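Local coordinates for putative uncharacterized protein (Pyrococcus abyssi virus 1, PDB 4HR1) that is of unknown function but folds into a bundle of long helices, encoded by a virus that infects the archaeon Pyrococcus abyssi, at residues A[11-14]-A[15-19]; A[88-91]-A[92-96]. All blocks are in the same frame, centred on the assembly; numbering follows the deposited sequence.

How the interactions relate
Interaction 1 (residues 11-19) and interaction 2 (residues 88-96) are nine-residue lengths of two different helices, 5-30 and 72-98, which pack against each other in the bundle; their centres lie about 12 Å apart. The two meet directly. L16 CD2 packs 3.5 Å from K89 CA, and A19 CB lies 3.7 Å from I92 CG2, so aliphatic carbons of L16 and A19 rest on K89 and I92. Beside them the W15 ring lies against the K89 side chain in a cation-pi contact, with W15 CZ2 3.7 Å from K89 CE. K12 NZ and K89 NZ come within 4.3 Å, like charges close together.

Interaction 1 of 2, residues A[11-14]-A[15-19]; sequences QKIS and WLRTA
I13 and R17, one helical turn apart, lie side by side and point the same way. I13 CG2 sits over one face of the R17 guanidinium, 3.3 Å above its plane and displaced toward the rim, with R17 NH2 the nearest atom at 3.5 Å. The methyl reaches this place because CG2 is anti to the backbone N, with CG1 beside that nitrogen (chi1 -61°). The arginine bends at chi2 and chi3 to lay its flat end alongside, and a salt bridge to D48 secures its charge.

Beneath them runs the regular i to i+4 ladder of an alpha-helix. R17 N bonds to I13 O at 2.8 Å. The next carbonyl along, S14 O, is gripped twice: T18 N binds it at 2.9 Å, while T18 OG1 donates to it at 2.7 Å from above the carbonyl plane, 45° out of it. This second bond satisfies the threonine hydroxyl within its own helix and fixes the rotation of the side chain.

Packing is also close where L16 CG lies 3.2 Å from K12 O. Q11 and K12 are looser and partly exposed: their backbone carbonyls accept from W15 N and L16 N, but their side chains lead outward, Q11 NE2 to the backbone of another protein chain and K12 NZ to a salt bridge with E86.

In the bundle, I13 and R17 face helix 34-63, L16 and A19 face helix 72-98, and W15 lies against helix 109-119, where its NE1 hydrogen-bonds D116.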
ATOM      1  N   GLN A  11       5.939  -5.328   2.047  1.00 35.94           N
ATOM      2  CA  GLN A  11       6.957  -4.501   1.394  1.00 36.21           C
ATOM      3  C   GLN A  11       6.872  -4.558  -0.129  1.00 41.87           C
ATOM      4  O   GLN A  11       6.979  -3.518  -0.796  1.00 43.60           O
ATOM      5  CB  GLN A  11       8.372  -4.879   1.869  1.00 37.87           C
ATOM      6  CG  GLN A  11       8.684  -4.564   3.346  1.00 52.66           C
ATOM      7  CD  GLN A  11       8.366  -3.143   3.763  1.00 83.50           C
ATOM      8  OE1 GLN A  11       8.795  -2.158   3.140  1.00 81.57           O
ATOM      9  NE2 GLN A  11       7.594  -3.015   4.830  1.00 78.39           N
ATOM     10  N   LYS A  12       6.626  -5.756  -0.673  1.00 37.09           N
ATOM     11  CA  LYS A  12       6.512  -5.958  -2.113  1.00 37.89           C
ATOM     12  C   LYS A  12       5.251  -5.292  -2.672  1.00 41.89           C
ATOM     13  O   LYS A  12       5.319  -4.647  -3.731  1.00 43.10           O
ATOM     14  CB  LYS A  12       6.573  -7.473  -2.472  1.00 41.79           C
ATOM     15  CG  LYS A  12       7.930  -8.164  -2.183  1.00 55.06           C
ATOM     16  CD  LYS A  12       8.854  -8.209  -3.417  1.00 68.57           C
ATOM     17  CE  LYS A  12      10.335  -8.208  -3.073  1.00 74.81           C
ATOM     18  NZ  LYS A  12      11.189  -7.820  -4.243  1.00 68.63           N
ATOM     19  N   ILE A  13       4.100  -5.430  -1.959  1.00 36.19           N
ATOM     20  CA  ILE A  13       2.831  -4.811  -2.385  1.00 34.86           C
ATOM     21  C   ILE A  13       2.986  -3.271  -2.296  1.00 35.60           C
ATOM     22  O   ILE A  13       2.687  -2.575  -3.271  1.00 33.89           O
ATOM     23  CB  ILE A  13       1.577  -5.366  -1.606  1.00 38.14           C
ATOM     24  CG1 ILE A  13       1.382  -6.901  -1.825  1.00 37.95           C
ATOM     25  CG2 ILE A  13       0.293  -4.604  -2.007  1.00 38.54           C
ATOM     26  CD1 ILE A  13       0.618  -7.687  -0.633  1.00 31.20           C
ATOM     27  N   SER A  14       3.511  -2.761  -1.154  1.00 32.43           N
ATOM     28  CA  SER A  14       3.749  -1.318  -0.959  1.00 34.35           C
ATOM     29  C   SER A  14       4.614  -0.729  -2.073  1.00 40.40           C
ATOM     30  O   SER A  14       4.191   0.257  -2.676  1.00 40.79           O
ATOM     31  CB  SER A  14       4.351  -1.024   0.412  1.00 39.77           C
ATOM     32  OG  SER A  14       3.493  -1.477   1.449  1.00 52.89           O
ATOM     33  N   TRP A  15       5.767  -1.378  -2.413  1.00 36.14           N
ATOM     34  CA  TRP A  15       6.639  -0.926  -3.507  1.00 34.57           C
ATOM     35  C   TRP A  15       5.846  -0.839  -4.780  1.00 38.98           C
ATOM     36  O   TRP A  15       5.902   0.182  -5.473  1.00 39.40           O
ATOM     37  CB  TRP A  15       7.826  -1.896  -3.745  1.00 32.01           C
ATOM     38  CG  TRP A  15       8.929  -1.303  -4.576  1.00 30.99           C
ATOM     39  CD1 TRP A  15      10.035  -0.654  -4.106  1.00 33.53           C
ATOM     40  CD2 TRP A  15       8.983  -1.201  -6.009  1.00 30.03           C
ATOM     41  NE1 TRP A  15      10.807  -0.212  -5.155  1.00 32.54           N
ATOM     42  CE2 TRP A  15      10.183  -0.527  -6.336  1.00 33.10           C
ATOM     43  CE3 TRP A  15       8.171  -1.681  -7.061  1.00 30.42           C
ATOM     44  CZ2 TRP A  15      10.583  -0.300  -7.661  1.00 31.35           C
ATOM     45  CZ3 TRP A  15       8.552  -1.423  -8.370  1.00 30.83           C
ATOM     46  CH2 TRP A  15       9.735  -0.724  -8.660  1.00 31.07           C
ATOM     47  N   LEU A  16       5.127  -1.917  -5.107  1.00 36.77           N
ATOM     48  CA  LEU A  16       4.344  -1.992  -6.347  1.00 37.52           C
ATOM     49  C   LEU A  16       3.234  -0.931  -6.426  1.00 42.50           C
ATOM     50  O   LEU A  16       3.051  -0.336  -7.493  1.00 41.46           O
ATOM     51  CB  LEU A  16       3.798  -3.409  -6.560  1.00 37.87           C
ATOM     52  CG  LEU A  16       4.829  -4.483  -6.919  1.00 43.31           C
ATOM     53  CD1 LEU A  16       4.194  -5.817  -6.988  1.00 44.27           C
ATOM     54  CD2 LEU A  16       5.469  -4.215  -8.251  1.00 46.51           C
ATOM     55  N   ARG A  17       2.557  -0.635  -5.285  1.00 40.43           N
ATOM     56  CA  ARG A  17       1.509   0.396  -5.240  1.00 41.05           C
ATOM     57  C   ARG A  17       2.106   1.793  -5.444  1.00 44.30           C
ATOM     58  O   ARG A  17       1.620   2.550  -6.298  1.00 43.78           O
ATOM     59  CB  ARG A  17       0.668   0.312  -3.955  1.00 42.74           C
ATOM     60  CG  ARG A  17      -0.173  -0.964  -3.884  1.00 52.13           C
ATOM     61  CD  ARG A  17      -1.537  -0.710  -3.287  1.00 60.18           C
ATOM     62  NE  ARG A  17      -1.960  -1.780  -2.377  1.00 63.24           N
ATOM     63  CZ  ARG A  17      -2.732  -2.805  -2.726  1.00 69.85           C
ATOM     64  NH1 ARG A  17      -3.150  -2.937  -3.982  1.00 48.51           N
ATOM     65  NH2 ARG A  17      -3.074  -3.718  -1.830  1.00 53.83           N
ATOM     66  N   THR A  18       3.215   2.090  -4.729  1.00 39.76           N
ATOM     67  CA  THR A  18       3.961   3.349  -4.816  1.00 39.54           C
ATOM     68  C   THR A  18       4.497   3.550  -6.240  1.00 45.40           C
ATOM     69  O   THR A  18       4.473   4.680  -6.750  1.00 46.09           O
ATOM     70  CB  THR A  18       5.069   3.397  -3.761  1.00 46.73           C
ATOM     71  OG1 THR A  18       4.609   2.870  -2.502  1.00 36.20           O
ATOM     72  CG2 THR A  18       5.649   4.798  -3.588  1.00 47.22           C
ATOM     73  N   ALA A  19       4.920   2.443  -6.897  1.00 41.54           N
ATOM     74  CA  ALA A  19       5.420   2.440  -8.276  1.00 41.12           C
ATOM     75  C   ALA A  19       4.320   2.785  -9.257  1.00 44.82           C
ATOM     76  O   ALA A  19       4.579   3.458 -10.252  1.00 44.85           O
ATOM     77  CB  ALA A  19       6.018   1.081  -8.614  1.00 41.79           C
TER

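Interaction 2 of 2, residues A[88-91]-A[92-96]; sequences IKEQ and IIVEM
I88 and I92 meet along one face of an alpha-helix in a helical bundle, an i to i+4 pair of buried side chains that cross at a slant, with I88 CG2 4.2 Å from I92 CG1. The three isoleucines of this length of helix, I88, I92 and I93, share the same first torsion and differ in the second: chi2 is -51° in I92, which folds its CD1 back, but near 150° in I88 and I93, whose chains run on extended. The bent I92 also sets its CG1 3.3 Å from I88 O.

The next pair round the helix is K89 and I93. K89 is stretched out, and its CG passes I93 CD1 at 3.9 Å, again with the two side chains at a slant. The same CD1 lies 3.4 Å from K89 O, so the end of the isoleucine rests against both backbone and side chain of the lysine.

Four backbone bonds tie these residues together, from the N atoms of I92, I93, V94 and E95 to the carbonyls four residues back. The buried E95 leads its carboxylate away from 88-91 to a salt bridge with R98, while its side chain packs on helices 34-63 and 5-30. On the exposed side E90 bends at chi2 (-94°), which brings its carboxylate back toward V94, where OE2 lies 3.7 Å from V94 CG2.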
ATOM      1  N   ILE A  88       5.272  -8.718 -11.619  1.00 41.82           N
ATOM      2  CA  ILE A  88       4.584  -7.424 -11.695  1.00 41.04           C
ATOM      3  C   ILE A  88       5.626  -6.294 -11.670  1.00 40.94           C
ATOM      4  O   ILE A  88       5.593  -5.416 -12.543  1.00 39.07           O
ATOM      5  CB  ILE A  88       3.436  -7.269 -10.650  1.00 44.17           C
ATOM      6  CG1 ILE A  88       2.303  -8.326 -10.913  1.00 44.40           C
ATOM      7  CG2 ILE A  88       2.848  -5.855 -10.701  1.00 44.51           C
ATOM      8  CD1 ILE A  88       1.454  -8.713  -9.678  1.00 42.66           C
ATOM      9  N   LYS A  89       6.619  -6.408 -10.756  1.00 35.02           N
ATOM     10  CA  LYS A  89       7.718  -5.455 -10.641  1.00 34.10           C
ATOM     11  C   LYS A  89       8.429  -5.298 -11.992  1.00 38.77           C
ATOM     12  O   LYS A  89       8.601  -4.173 -12.457  1.00 36.51           O
ATOM     13  CB  LYS A  89       8.672  -5.856  -9.503  1.00 34.96           C
ATOM     14  CG  LYS A  89       9.723  -4.805  -9.171  1.00 37.80           C
ATOM     15  CD  LYS A  89      10.364  -5.052  -7.815  1.00 40.00           C
ATOM     16  CE  LYS A  89      11.252  -3.889  -7.421  1.00 39.77           C
ATOM     17  NZ  LYS A  89      11.714  -3.977  -6.006  1.00 44.66           N
ATOM     18  N   GLU A  90       8.740  -6.434 -12.651  1.00 37.75           N
ATOM     19  CA  GLU A  90       9.396  -6.499 -13.956  1.00 38.66           C
ATOM     20  C   GLU A  90       8.588  -5.735 -14.991  1.00 43.38           C
ATOM     21  O   GLU A  90       9.137  -4.890 -15.694  1.00 42.24           O
ATOM     22  CB  GLU A  90       9.571  -7.980 -14.366  1.00 40.53           C
ATOM     23  CG  GLU A  90      10.665  -8.262 -15.383  1.00 49.65           C
ATOM     24  CD  GLU A  90      10.272  -8.313 -16.848  1.00 78.23           C
ATOM     25  OE1 GLU A  90      11.121  -8.739 -17.663  1.00 83.54           O
ATOM     26  OE2 GLU A  90       9.129  -7.931 -17.189  1.00 80.55           O
ATOM     27  N   GLN A  91       7.267  -5.992 -15.051  1.00 42.33           N
ATOM     28  CA  GLN A  91       6.366  -5.328 -15.996  1.00 42.65           C
ATOM     29  C   GLN A  91       6.202  -3.830 -15.695  1.00 47.25           C
ATOM     30  O   GLN A  91       5.968  -3.045 -16.621  1.00 47.68           O
ATOM     31  CB  GLN A  91       5.008  -6.032 -16.060  1.00 44.34           C
ATOM     32  CG  GLN A  91       5.031  -7.473 -16.562  1.00 64.13           C
ATOM     33  CD  GLN A  91       3.624  -8.006 -16.712  1.00 92.30           C
ATOM     34  OE1 GLN A  91       3.071  -8.070 -17.819  1.00 92.69           O
ATOM     35  NE2 GLN A  91       2.992  -8.361 -15.600  1.00 80.00           N
ATOM     36  N   ILE A  92       6.346  -3.430 -14.415  1.00 43.54           N
ATOM     37  CA  ILE A  92       6.296  -2.025 -13.988  1.00 43.35           C
ATOM     38  C   ILE A  92       7.514  -1.261 -14.571  1.00 46.12           C
ATOM     39  O   ILE A  92       7.327  -0.213 -15.211  1.00 45.03           O
ATOM     40  CB  ILE A  92       6.194  -1.903 -12.428  1.00 46.86           C
ATOM     41  CG1 ILE A  92       4.794  -2.323 -11.858  1.00 47.59           C
ATOM     42  CG2 ILE A  92       6.648  -0.532 -11.900  1.00 48.45           C
ATOM     43  CD1 ILE A  92       3.560  -1.690 -12.500  1.00 55.21           C
ATOM     44  N   ILE A  93       8.753  -1.803 -14.337  1.00 40.82           N
ATOM     45  CA  ILE A  93      10.032  -1.231 -14.770  1.00 40.18           C
ATOM     46  C   ILE A  93      10.049  -1.134 -16.294  1.00 46.46           C
ATOM     47  O   ILE A  93      10.383  -0.083 -16.855  1.00 46.27           O
ATOM     48  CB  ILE A  93      11.236  -2.014 -14.168  1.00 42.42           C
ATOM     49  CG1 ILE A  93      11.211  -1.969 -12.624  1.00 42.09           C
ATOM     50  CG2 ILE A  93      12.573  -1.489 -14.712  1.00 42.39           C
ATOM     51  CD1 ILE A  93      11.835  -3.126 -11.923  1.00 47.99           C
ATOM     52  N   VAL A  94       9.592  -2.205 -16.953  1.00 44.06           N
ATOM     53  CA  VAL A  94       9.457  -2.270 -18.406  1.00 44.41           C
ATOM     54  C   VAL A  94       8.515  -1.157 -18.905  1.00 48.00           C
ATOM     55  O   VAL A  94       8.830  -0.504 -19.897  1.00 48.65           O
ATOM     56  CB  VAL A  94       9.018  -3.700 -18.836  1.00 48.62           C
ATOM     57  CG1 VAL A  94       8.528  -3.740 -20.282  1.00 48.25           C
ATOM     58  CG2 VAL A  94      10.161  -4.696 -18.631  1.00 48.52           C
ATOM     59  N   GLU A  95       7.386  -0.927 -18.200  1.00 44.16           N
ATOM     60  CA  GLU A  95       6.415   0.117 -18.530  1.00 44.06           C
ATOM     61  C   GLU A  95       7.024   1.494 -18.373  1.00 46.54           C
ATOM     62  O   GLU A  95       6.887   2.315 -19.286  1.00 45.37           O
ATOM     63  CB  GLU A  95       5.115  -0.017 -17.705  1.00 45.64           C
ATOM     64  CG  GLU A  95       4.028   1.001 -18.049  1.00 54.58           C
ATOM     65  CD  GLU A  95       3.417   0.939 -19.439  1.00 76.58           C
ATOM     66  OE1 GLU A  95       3.711  -0.026 -20.185  1.00 56.88           O
ATOM     67  OE2 GLU A  95       2.622   1.848 -19.776  1.00 75.33           O
ATOM     68  N   MET A  96       7.703   1.741 -17.222  1.00 43.21           N
ATOM     69  CA  MET A  96       8.399   2.998 -16.921  1.00 42.46           C
ATOM     70  C   MET A  96       9.308   3.335 -18.116  1.00 53.03           C
ATOM     71  O   MET A  96       9.121   4.374 -18.746  1.00 53.82           O
ATOM     72  CB  MET A  96       9.249   2.871 -15.633  1.00 42.95           C
ATOM     73  CG  MET A  96       8.470   2.974 -14.353  1.00 43.17           C
ATOM     74  SD  MET A  96       9.541   2.623 -12.946  1.00 43.82           S
ATOM     75  CE  MET A  96       8.517   3.094 -11.687  1.00 40.00           C
TER